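Local coordinates for protein putative phosphatase (Bacteroides thetaiotaomicron, PDB 3KYA) that is of unconfirmed activity, probably a phosphatase, and binds zinc ions in the crystal, pairing an IPT/TIG domain with a β-propeller, at residues 118-123 with 134-139; 224-229 with 238-243; 310-315 with 328-333. All blocks are in the same frame, centred on the assembly; numbering follows the deposited sequence. Where two conformers were deposited one is given.

Contact 1. Residues 118-123 with 134-139; sequences DDQGWR and KCCGFS. With EDO (1,2-ethanediol), chain J.
W122 turns its CG anti to its own carbonyl carbon (chi1 -67°), which lays the indole flat against G137 of the other loop, while S139 OG reaches the indole edge. The CA of G137 sits over one face, 3.6 Å from the centroid of the five-membered ring, in a CH-pi contact. A CB on G137 would run into the ring. Beyond it, the backbone N of F138 lies over the same face. At the rim, W122 NE1 gives a weak hydrogen bond to S139 OG, 3.1 Å away and bent to 129° at the hydrogen. Next to the indole the backbones form a single antiparallel bridge, in which R123 N binds C136 O at 2.9 Å and C136 N binds R123 O at 3.0 Å. A water ties the loops again, donating to G121 O and G137 O and accepting from Q120 NE2. The W122 side chain comes about 4 Å from a bound zinc ion at the nearest atoms. The indole also stacks on H161 and meets Y158 edge-to-face, while C135 and F138 lean on L174 of strand 173-178, so the paired loops abut the blade sheet that carries strands 153-159 and 161-168.

Contact 2. Residues 224-229 with 238-243; sequences YIIKRN and SDIQLI. With EDO (1,2-ethanediol), chain N.
Y224 and L242 face each other as a non-hydrogen-bonded pair on the last two strands, 220-227 and 240-246, of a four-stranded antiparallel propeller blade. The tyrosine leaves its strand with CG beside the backbone N (chi1 -69°), and each step outward finds a new neighbour. CB lies 3.6 Å from Q241 O; CD2 rests 3.8 Å from L242 CA and 4.0 Å from the CG1 of I240; CE2 and CZ pass beneath the L242 methyl CD1, CZ at 3.7 Å, before OH ends 4.0 Å from that same CD1. The methyl stands over one ring face, offset toward the rim, a CH-pi contact less certain because L242 was deposited in two conformers. A serine in place of Y224 would probably leave L242 CD1 without the ring face it rests on and open a gap beside I240. Between the strands, I225 N binds Q241 O at 2.8 Å and Q241 N binds I225 O; two residues along, K227 N binds D239 O, while a water spans K227 O and D239 N. I226 CG1 packs against I240 CD1 on the face that also carries Y224. At the loop end packing is tight: I226 CG2 lies 3.5 Å from S238 CB.

Contact 3. Residues 310-315 with 328-333; sequences SWEFQI and VINNHY
F313 and V328 form an antiparallel non-hydrogen-bonded pair, their CA atoms 4.4 Å apart, where the first strand of a four-stranded propeller blade (313-317) meets the end of the second (323-328). From there residues 328-333 turn back into strand 333-340, closed by the backbone bond from V328 N to Y333 O, and the approach to the first strand is pinned against this turn. The amide of N330 does the pinning with both its ends. Its CG stands between its backbone N and carbonyl carbon (chi1 68°), facing residues 310-312; OD1 accepts E312 N at 3.0 Å, the donor tilted well above the carbonyl plane, and ND2 donates to S310 O at 3.0 Å with a fairly straight 160° at the hydrogen. Two backbone polar groups flanking W311 are thereby satisfied by one side chain. The indole of W311 is gripped separately. V328 CG1 and the ND2 of N331 lie over one of its faces, the N331 amide inclined 28° to the ring, while at the edge NE1 gives its hydrogen to Y333 OH at 2.9 Å, close to the indole plane. The two aromatic rings meet rim to rim, steeply turned against each other, neither covering the other. On the other flank, E312 runs out fully extended, CG anti to its backbone N, and crosses I329 obliquely, I329 CG2 coming 3.9 Å from E312 OE1; the carboxylate's OE2 makes a salt bridge with R189 on strand 188-193, joining this blade to a second one. A water also joins the two segments, donating to S310 O at 2.8 Å and accepting from N331 ND2 at 3.1 Å.

In the fold
The three contacts follow one another along the chain and belong to different parts of the propeller, showing how one fold uses a loop pair, a strand pair and a strand-to-turn join in different blades. Their centres are 27 to 29 Å apart, and the nearest atoms of any two about 13 to 16 Å, so none touches another. Contact 1 borders H161 and contact 2 E205, residues that bind zinc in crystals of this protein, although those ions are not bound to this chain here. E205 is about 3 Å from the K227 side chain and a bound zinc ion about 5 Å from it (nearest side-chain atoms). Contact 3 lies away from these sites, its centre about 18 Å from that of the chain.

Contact 1. Residues 118-123 with 134-139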
loop_
_atom_site.group_PDB
_atom_site.type_symbol
_atom_site.label_atom_id
_atom_site.label_comp_id
_atom_site.label_asym_id
_atom_site.label_seq_id
_atom_site.Cartn_x
_atom_site.Cartn_y
_atom_site.Cartn_z
ATOM N N ASP A 118 -23.393 -33.022 0.104
ATOM C CA ASP A 118 -23.556 -32.108 1.251
ATOM C C ASP A 118 -24.484 -32.768 2.272
ATOM O O ASP A 118 -25.335 -32.101 2.853
ATOM C CB ASP A 118 -24.088 -30.727 0.829
ATOM C CG ASP A 118 -24.039 -29.684 1.966
ATOM O OD1 ASP A 118 -23.300 -29.888 2.950
ATOM O OD2 ASP A 118 -24.717 -28.626 1.859
ATOM N N ASP A 119 -24.302 -34.076 2.505
ATOM C CA ASP A 119 -25.174 -34.808 3.442
ATOM C C ASP A 119 -24.462 -35.364 4.675
ATOM O O ASP A 119 -25.024 -36.199 5.373
ATOM C CB ASP A 119 -25.965 -35.917 2.705
ATOM C CG ASP A 119 -25.090 -37.055 2.185
ATOM O OD1 ASP A 119 -23.913 -37.176 2.583
ATOM O OD2 ASP A 119 -25.602 -37.854 1.364
ATOM N N GLN A 120 -23.244 -34.890 4.945
ATOM C CA GLN A 120 -22.472 -35.328 6.104
ATOM C C GLN A 120 -23.100 -34.938 7.447
ATOM O O GLN A 120 -22.830 -35.593 8.456
ATOM C CB GLN A 120 -21.015 -34.816 6.049
ATOM C CG GLN A 120 -20.840 -33.299 6.100
ATOM C CD GLN A 120 -21.425 -32.599 4.902
ATOM O OE1 GLN A 120 -21.369 -33.118 3.785
ATOM N NE2 GLN A 120 -21.985 -31.410 5.117
ATOM N N GLY A 121 -23.897 -33.872 7.463
ATOM C CA GLY A 121 -24.589 -33.425 8.675
ATOM C C GLY A 121 -23.648 -32.915 9.759
ATOM O O GLY A 121 -22.623 -32.289 9.465
ATOM N N TRP A 122 -24.011 -33.194 11.010
ATOM C CA TRP A 122 -23.237 -32.795 12.191
ATOM C C TRP A 122 -22.803 -34.030 12.960
ATOM O O TRP A 122 -23.590 -34.972 13.161
ATOM C CB TRP A 122 -24.065 -31.885 13.112
ATOM C CG TRP A 122 -24.398 -30.533 12.521
ATOM C CD1 TRP A 122 -25.126 -30.287 11.384
ATOM C CD2 TRP A 122 -24.062 -29.243 13.059
ATOM N NE1 TRP A 122 -25.228 -28.932 11.167
ATOM C CE2 TRP A 122 -24.582 -28.272 12.179
ATOM C CE3 TRP A 122 -23.354 -28.815 14.187
ATOM C CZ2 TRP A 122 -24.434 -26.908 12.401
ATOM C CZ3 TRP A 122 -23.207 -27.465 14.399
ATOM C CH2 TRP A 122 -23.741 -26.525 13.509
ATOM N N ARG A 123 -21.548 -34.014 13.397
ATOM C CA ARG A 123 -20.984 -35.107 14.145
ATOM C C ARG A 123 -19.809 -34.586 14.965
ATOM O O ARG A 123 -18.909 -33.919 14.428
ATOM C CB ARG A 123 -20.514 -36.210 13.187
ATOM C CG ARG A 123 -19.928 -37.468 13.883
ATOM C CD ARG A 123 -19.308 -38.462 12.880
ATOM N NE ARG A 123 -20.275 -38.800 11.846
ATOM C CZ ARG A 123 -21.281 -39.665 12.001
ATOM N NH1 ARG A 123 -21.468 -40.309 13.150
ATOM N NH2 ARG A 123 -22.118 -39.879 10.995
ATOM N N LYS A 134 -14.669 -38.676 11.326
ATOM C CA LYS A 134 -14.168 -37.317 11.550
ATOM C C LYS A 134 -15.336 -36.341 11.722
ATOM O O LYS A 134 -16.428 -36.531 11.164
ATOM C CB LYS A 134 -13.175 -36.854 10.473
ATOM C CG LYS A 134 -13.702 -36.666 9.067
ATOM C CD LYS A 134 -12.632 -36.006 8.189
ATOM C CE LYS A 134 -13.013 -36.007 6.710
ATOM N NZ LYS A 134 -12.006 -35.299 5.878
ATOM N N CYS A 135 -15.097 -35.297 12.515
ATOM C CA CYS A 135 -16.133 -34.337 12.843
ATOM C C CYS A 135 -16.576 -33.461 11.661
ATOM O O CYS A 135 -15.841 -33.248 10.688
ATOM C CB CYS A 135 -15.687 -33.459 14.020
ATOM S SG CYS A 135 -14.383 -32.255 13.605
ATOM N N CYS A 136 -17.801 -32.977 11.769
ATOM C CA CYS A 136 -18.419 -32.135 10.758
ATOM C C CYS A 136 -19.620 -31.399 11.356
ATOM O O CYS A 136 -20.071 -31.717 12.456
ATOM C CB CYS A 136 -18.836 -32.964 9.542
ATOM S SG CYS A 136 -19.920 -34.408 9.917
ATOM N N GLY A 137 -20.109 -30.397 10.633
ATOM C CA GLY A 137 -21.255 -29.598 11.058
ATOM C C GLY A 137 -21.032 -28.200 10.521
ATOM O O GLY A 137 -21.079 -27.995 9.298
ATOM N N PHE A 138 -20.807 -27.261 11.435
ATOM C CA PHE A 138 -20.404 -25.868 11.127
ATOM C C PHE A 138 -21.206 -25.118 10.057
ATOM O O PHE A 138 -20.667 -24.185 9.451
ATOM C CB PHE A 138 -18.934 -25.881 10.649
ATOM C CG PHE A 138 -17.985 -26.592 11.580
ATOM C CD1 PHE A 138 -17.619 -26.010 12.782
ATOM C CD2 PHE A 138 -17.452 -27.834 11.248
ATOM C CE1 PHE A 138 -16.755 -26.649 13.647
ATOM C CE2 PHE A 138 -16.562 -28.493 12.118
ATOM C CZ PHE A 138 -16.218 -27.899 13.311
ATOM N N SER A 139 -22.487 -25.443 9.892
ATOM C CA SER A 139 -23.258 -24.939 8.740
ATOM C C SER A 139 -24.087 -23.676 8.947
ATOM O O SER A 139 -24.463 -23.017 7.968
ATOM C CB SER A 139 -24.135 -26.071 8.195
ATOM O OG SER A 139 -25.065 -26.537 9.153
HETATM C C1 EDO J . -9.107 -32.679 8.431
HETATM O O1 EDO J . -7.701 -32.407 8.361
HETATM C C2 EDO J . -9.873 -31.661 7.586
HETATM O O2 EDO J . -11.114 -32.215 7.121
HETATM O O HOH W 1 -22.328 -30.051 7.821
HETATM O O HOH W 2 -18.244 -37.901 9.577
#

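Contact 2. Residues 224-229 with 238-243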
loop_
_atom_site.group_PDB
_atom_site.type_symbol
_atom_site.label_atom_id
_atom_site.label_comp_id
_atom_site.label_asym_id
_atom_site.label_seq_id
_atom_site.Cartn_x
_atom_site.Cartn_y
_atom_site.Cartn_z
ATOM N N TYR A 224 -27.000 -13.568 28.524
ATOM C CA TYR A 224 -26.857 -14.482 29.648
ATOM C C TYR A 224 -25.405 -14.510 30.106
ATOM O O TYR A 224 -24.482 -14.169 29.342
ATOM C CB TYR A 224 -27.296 -15.903 29.264
ATOM C CG TYR A 224 -28.782 -16.067 29.032
ATOM C CD1 TYR A 224 -29.361 -15.740 27.809
ATOM C CD2 TYR A 224 -29.616 -16.555 30.034
ATOM C CE1 TYR A 224 -30.729 -15.892 27.596
ATOM C CE2 TYR A 224 -30.992 -16.698 29.821
ATOM C CZ TYR A 224 -31.534 -16.366 28.598
ATOM O OH TYR A 224 -32.893 -16.502 28.378
ATOM N N ILE A 225 -25.208 -14.949 31.347
ATOM C CA ILE A 225 -23.881 -15.093 31.937
ATOM C C ILE A 225 -23.743 -16.520 32.478
ATOM O O ILE A 225 -24.615 -17.000 33.215
ATOM C CB ILE A 225 -23.622 -13.992 32.996
ATOM C CG1 ILE A 225 -22.133 -13.901 33.320
ATOM C CG2 ILE A 225 -24.483 -14.205 34.287
ATOM C CD1 ILE A 225 -21.731 -12.631 34.069
ATOM N N ILE A 226 -22.652 -17.194 32.096
ATOM C CA ILE A 226 -22.391 -18.599 32.456
ATOM C C ILE A 226 -21.115 -18.714 33.284
ATOM O O ILE A 226 -20.044 -18.332 32.834
ATOM C CB ILE A 226 -22.236 -19.483 31.203
ATOM C CG1 ILE A 226 -23.446 -19.330 30.281
ATOM C CG2 ILE A 226 -22.032 -20.960 31.596
ATOM C CD1 ILE A 226 -23.347 -20.089 28.968
ATOM N N LYS A 227 -21.228 -19.264 34.489
ATOM C CA LYS A 227 -20.101 -19.338 35.412
ATOM C C LYS A 227 -19.246 -20.590 35.224
ATOM O O LYS A 227 -19.756 -21.718 35.144
ATOM C CB LYS A 227 -20.612 -19.289 36.850
ATOM C CG LYS A 227 -19.526 -19.122 37.904
ATOM C CD LYS A 227 -20.134 -19.035 39.293
ATOM C CE LYS A 227 -19.095 -18.684 40.325
ATOM N NZ LYS A 227 -19.704 -18.701 41.674
ATOM N N ARG A 228 -17.939 -20.374 35.178
ATOM C CA ARG A 228 -16.973 -21.442 35.044
ATOM C C ARG A 228 -17.102 -22.409 36.228
ATOM O O ARG A 228 -17.269 -21.988 37.385
ATOM C CB ARG A 228 -15.560 -20.840 34.963
ATOM C CG ARG A 228 -14.449 -21.807 34.529
ATOM C CD ARG A 228 -13.074 -21.116 34.526
ATOM N NE ARG A 228 -12.909 -20.054 33.514
ATOM C CZ ARG A 228 -12.427 -20.231 32.279
ATOM N NH1 ARG A 228 -12.086 -21.441 31.829
ATOM N NH2 ARG A 228 -12.313 -19.189 31.469
ATOM N N ASN A 229 -17.042 -23.705 35.928
ATOM C CA ASN A 229 -17.106 -24.744 36.948
ATOM C C ASN A 229 -15.816 -24.775 37.769
ATOM O O ASN A 229 -14.788 -24.218 37.354
ATOM C CB ASN A 229 -17.326 -26.123 36.314
ATOM C CG ASN A 229 -18.684 -26.255 35.633
ATOM O OD1 ASN A 229 -19.715 -25.824 36.169
ATOM N ND2 ASN A 229 -18.693 -26.866 34.455
ATOM N N SER A 238 -22.627 -25.843 34.619
ATOM C CA SER A 238 -22.406 -24.424 34.889
ATOM C C SER A 238 -23.672 -23.650 35.209
ATOM O O SER A 238 -24.698 -23.822 34.547
ATOM C CB SER A 238 -21.723 -23.743 33.692
ATOM O OG SER A 238 -20.412 -24.247 33.499
ATOM N N ASP A 239 -23.582 -22.800 36.229
ATOM C CA ASP A 239 -24.666 -21.916 36.598
ATOM C C ASP A 239 -24.872 -20.915 35.449
ATOM O O ASP A 239 -23.903 -20.380 34.922
ATOM C CB ASP A 239 -24.324 -21.150 37.872
ATOM C CG ASP A 239 -25.461 -20.219 38.322
ATOM O OD1 ASP A 239 -26.501 -20.733 38.786
ATOM O OD2 ASP A 239 -25.304 -18.975 38.216
ATOM N N ILE A 240 -26.126 -20.689 35.053
ATOM C CA ILE A 240 -26.454 -19.742 33.979
ATOM C C ILE A 240 -27.550 -18.784 34.467
ATOM O O ILE A 240 -28.547 -19.224 35.041
ATOM C CB ILE A 240 -26.858 -20.469 32.664
ATOM C CG1 ILE A 240 -27.288 -19.465 31.589
ATOM C CG2 ILE A 240 -27.978 -21.483 32.899
ATOM C CD1 ILE A 240 -27.422 -20.077 30.206
ATOM N N GLN A 241 -27.336 -17.481 34.271
ATOM C CA GLN A 241 -28.286 -16.459 34.701
ATOM C C GLN A 241 -28.550 -15.427 33.600
ATOM O O GLN A 241 -27.650 -15.106 32.805
ATOM C CB GLN A 241 -27.762 -15.731 35.947
ATOM C CG GLN A 241 -27.453 -16.630 37.152
ATOM C CD GLN A 241 -28.680 -17.309 37.724
ATOM O OE1 GLN A 241 -29.802 -16.832 37.549
ATOM N NE2 GLN A 241 -28.475 -18.420 38.420
ATOM N N LEU A 242 -29.785 -14.929 33.561
ATOM C CA LEU A 242 -30.190 -13.885 32.631
ATOM C C LEU A 242 -29.694 -12.566 33.200
ATOM O O LEU A 242 -30.001 -12.233 34.347
ATOM C CB LEU A 242 -31.714 -13.867 32.482
ATOM C CG LEU A 242 -32.325 -12.812 31.562
ATOM C CD1 LEU A 242 -31.853 -13.002 30.109
ATOM C CD2 LEU A 242 -33.855 -12.839 31.650
ATOM N N ILE A 243 -28.924 -11.814 32.414
ATOM C CA ILE A 243 -28.372 -10.552 32.908
ATOM C C ILE A 243 -28.979 -9.301 32.234
ATOM O O ILE A 243 -28.933 -8.210 32.806
ATOM C CB ILE A 243 -26.820 -10.550 32.803
ATOM C CG1 ILE A 243 -26.208 -9.513 33.746
ATOM C CG2 ILE A 243 -26.369 -10.319 31.364
ATOM C CD1 ILE A 243 -24.691 -9.544 33.777
HETATM C C1 EDO N . -12.681 -20.752 40.513
HETATM O O1 EDO N . -11.614 -21.537 39.978
HETATM C C2 EDO N . -13.891 -20.831 39.600
HETATM O O2 EDO N . -13.530 -21.389 38.323
HETATM O O HOH W 3 -23.811 -17.305 36.244
HETATM O O HOH W 4 -20.952 -22.840 37.611
#

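Contact 3. Residues 310-315 with 328-333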
loop_
_atom_site.group_PDB
_atom_site.type_symbol
_atom_site.label_atom_id
_atom_site.label_comp_id
_atom_site.label_asym_id
_atom_site.label_seq_id
_atom_site.Cartn_x
_atom_site.Cartn_y
_atom_site.Cartn_z
ATOM N N SER A 310 -33.844 -1.007 12.581
ATOM C CA SER A 310 -33.554 -2.287 11.954
ATOM C C SER A 310 -32.091 -2.343 11.502
ATOM O O SER A 310 -31.801 -2.622 10.341
ATOM C CB SER A 310 -34.524 -2.547 10.797
ATOM O OG SER A 310 -35.867 -2.571 11.282
ATOM N N TRP A 311 -31.192 -2.073 12.449
ATOM C CA TRP A 311 -29.763 -1.998 12.189
ATOM C C TRP A 311 -29.091 -3.158 12.925
ATOM O O TRP A 311 -29.070 -3.186 14.158
ATOM C CB TRP A 311 -29.230 -0.648 12.681
ATOM C CG TRP A 311 -28.475 0.120 11.607
ATOM C CD1 TRP A 311 -27.147 0.471 11.596
ATOM C CD2 TRP A 311 -29.026 0.612 10.375
ATOM N NE1 TRP A 311 -26.855 1.166 10.440
ATOM C CE2 TRP A 311 -27.984 1.246 9.671
ATOM C CE3 TRP A 311 -30.303 0.560 9.794
ATOM C CZ2 TRP A 311 -28.182 1.843 8.421
ATOM C CZ3 TRP A 311 -30.501 1.155 8.551
ATOM C CH2 TRP A 311 -29.448 1.788 7.883
ATOM N N GLU A 312 -28.590 -4.127 12.166
ATOM C CA GLU A 312 -27.960 -5.320 12.735
ATOM C C GLU A 312 -26.461 -5.116 12.833
ATOM O O GLU A 312 -25.795 -4.985 11.800
ATOM C CB GLU A 312 -28.256 -6.526 11.852
ATOM C CG GLU A 312 -27.800 -7.849 12.461
ATOM C CD GLU A 312 -27.958 -9.025 11.529
ATOM O OE1 GLU A 312 -28.388 -8.852 10.371
ATOM O OE2 GLU A 312 -27.651 -10.149 11.965
ATOM N N PHE A 313 -25.908 -5.129 14.046
ATOM C CA PHE A 313 -24.466 -4.869 14.184
ATOM C C PHE A 313 -23.807 -5.419 15.431
ATOM O O PHE A 313 -24.464 -5.679 16.436
ATOM C CB PHE A 313 -24.181 -3.348 14.118
ATOM C CG PHE A 313 -24.713 -2.556 15.292
ATOM C CD1 PHE A 313 -26.017 -2.059 15.288
ATOM C CD2 PHE A 313 -23.904 -2.272 16.383
ATOM C CE1 PHE A 313 -26.504 -1.316 16.363
ATOM C CE2 PHE A 313 -24.388 -1.526 17.469
ATOM C CZ PHE A 313 -25.693 -1.056 17.455
ATOM N N GLN A 314 -22.484 -5.565 15.334
ATOM C CA GLN A 314 -21.643 -5.978 16.444
ATOM C C GLN A 314 -20.574 -4.916 16.717
ATOM O O GLN A 314 -20.288 -4.062 15.863
ATOM C CB GLN A 314 -21.017 -7.356 16.197
ATOM C CG GLN A 314 -22.069 -8.428 16.126
ATOM C CD GLN A 314 -21.506 -9.824 16.150
ATOM O OE1 GLN A 314 -20.453 -10.108 15.562
ATOM N NE2 GLN A 314 -22.210 -10.717 16.841
ATOM N N ILE A 315 -20.018 -4.975 17.927
ATOM C CA ILE A 315 -19.058 -3.998 18.428
ATOM C C ILE A 315 -17.692 -4.653 18.613
ATOM O O ILE A 315 -17.567 -5.664 19.334
ATOM C CB ILE A 315 -19.542 -3.425 19.778
ATOM C CG1 ILE A 315 -20.962 -2.847 19.642
ATOM C CG2 ILE A 315 -18.582 -2.369 20.312
ATOM C CD1 ILE A 315 -21.600 -2.470 20.989
ATOM N N VAL A 328 -21.900 -3.041 10.717
ATOM C CA VAL A 328 -23.326 -3.099 10.359
ATOM C C VAL A 328 -23.497 -4.204 9.318
ATOM O O VAL A 328 -23.343 -4.002 8.120
ATOM C CB VAL A 328 -23.861 -1.725 9.887
ATOM C CG1 VAL A 328 -25.372 -1.764 9.738
ATOM C CG2 VAL A 328 -23.486 -0.635 10.884
ATOM N N ILE A 329 -23.766 -5.405 9.832
ATOM C CA ILE A 329 -23.904 -6.630 9.052
ATOM C C ILE A 329 -24.902 -6.534 7.901
ATOM O O ILE A 329 -24.590 -6.912 6.766
ATOM C CB ILE A 329 -24.358 -7.792 9.994
ATOM C CG1 ILE A 329 -23.313 -8.059 11.080
ATOM C CG2 ILE A 329 -24.650 -9.070 9.201
ATOM C CD1 ILE A 329 -23.878 -8.909 12.257
ATOM N N ASN A 330 -26.087 -6.000 8.184
ATOM C CA ASN A 330 -27.145 -5.950 7.177
ATOM C C ASN A 330 -27.134 -4.730 6.247
ATOM O O ASN A 330 -27.902 -4.695 5.291
ATOM C CB ASN A 330 -28.536 -6.104 7.835
ATOM C CG ASN A 330 -28.940 -4.917 8.714
ATOM O OD1 ASN A 330 -28.111 -4.171 9.219
ATOM N ND2 ASN A 330 -30.243 -4.780 8.937
ATOM N N ASN A 331 -26.262 -3.754 6.499
ATOM C CA ASN A 331 -26.209 -2.554 5.655
ATOM C C ASN A 331 -24.838 -2.212 5.051
ATOM O O ASN A 331 -24.650 -1.151 4.455
ATOM C CB ASN A 331 -26.879 -1.387 6.388
ATOM C CG ASN A 331 -28.400 -1.518 6.390
ATOM O OD1 ASN A 331 -29.031 -1.545 5.323
ATOM N ND2 ASN A 331 -28.996 -1.578 7.574
ATOM N N HIS A 332 -23.895 -3.137 5.217
ATOM C CA HIS A 332 -22.623 -3.161 4.492
ATOM C C HIS A 332 -21.593 -2.056 4.741
ATOM O O HIS A 332 -20.911 -1.619 3.820
ATOM C CB HIS A 332 -22.959 -3.294 2.988
ATOM C CG HIS A 332 -24.119 -4.207 2.731
ATOM N ND1 HIS A 332 -24.075 -5.559 3.009
ATOM C CD2 HIS A 332 -25.372 -3.954 2.283
ATOM C CE1 HIS A 332 -25.252 -6.099 2.736
ATOM N NE2 HIS A 332 -26.055 -5.147 2.290
ATOM N N TYR A 333 -21.435 -1.661 6.002
ATOM C CA TYR A 333 -20.403 -0.693 6.383
ATOM C C TYR A 333 -20.026 -0.794 7.868
ATOM O O TYR A 333 -20.703 -1.469 8.646
ATOM C CB TYR A 333 -20.827 0.755 6.025
ATOM C CG TYR A 333 -21.959 1.348 6.866
ATOM C CD1 TYR A 333 -23.253 0.855 6.780
ATOM C CD2 TYR A 333 -21.736 2.431 7.710
ATOM C CE1 TYR A 333 -24.293 1.406 7.544
ATOM C CE2 TYR A 333 -22.764 2.983 8.475
ATOM C CZ TYR A 333 -24.040 2.471 8.379
ATOM O OH TYR A 333 -25.061 3.017 9.133
HETATM O O HOH W 5 -32.063 -2.105 7.591
#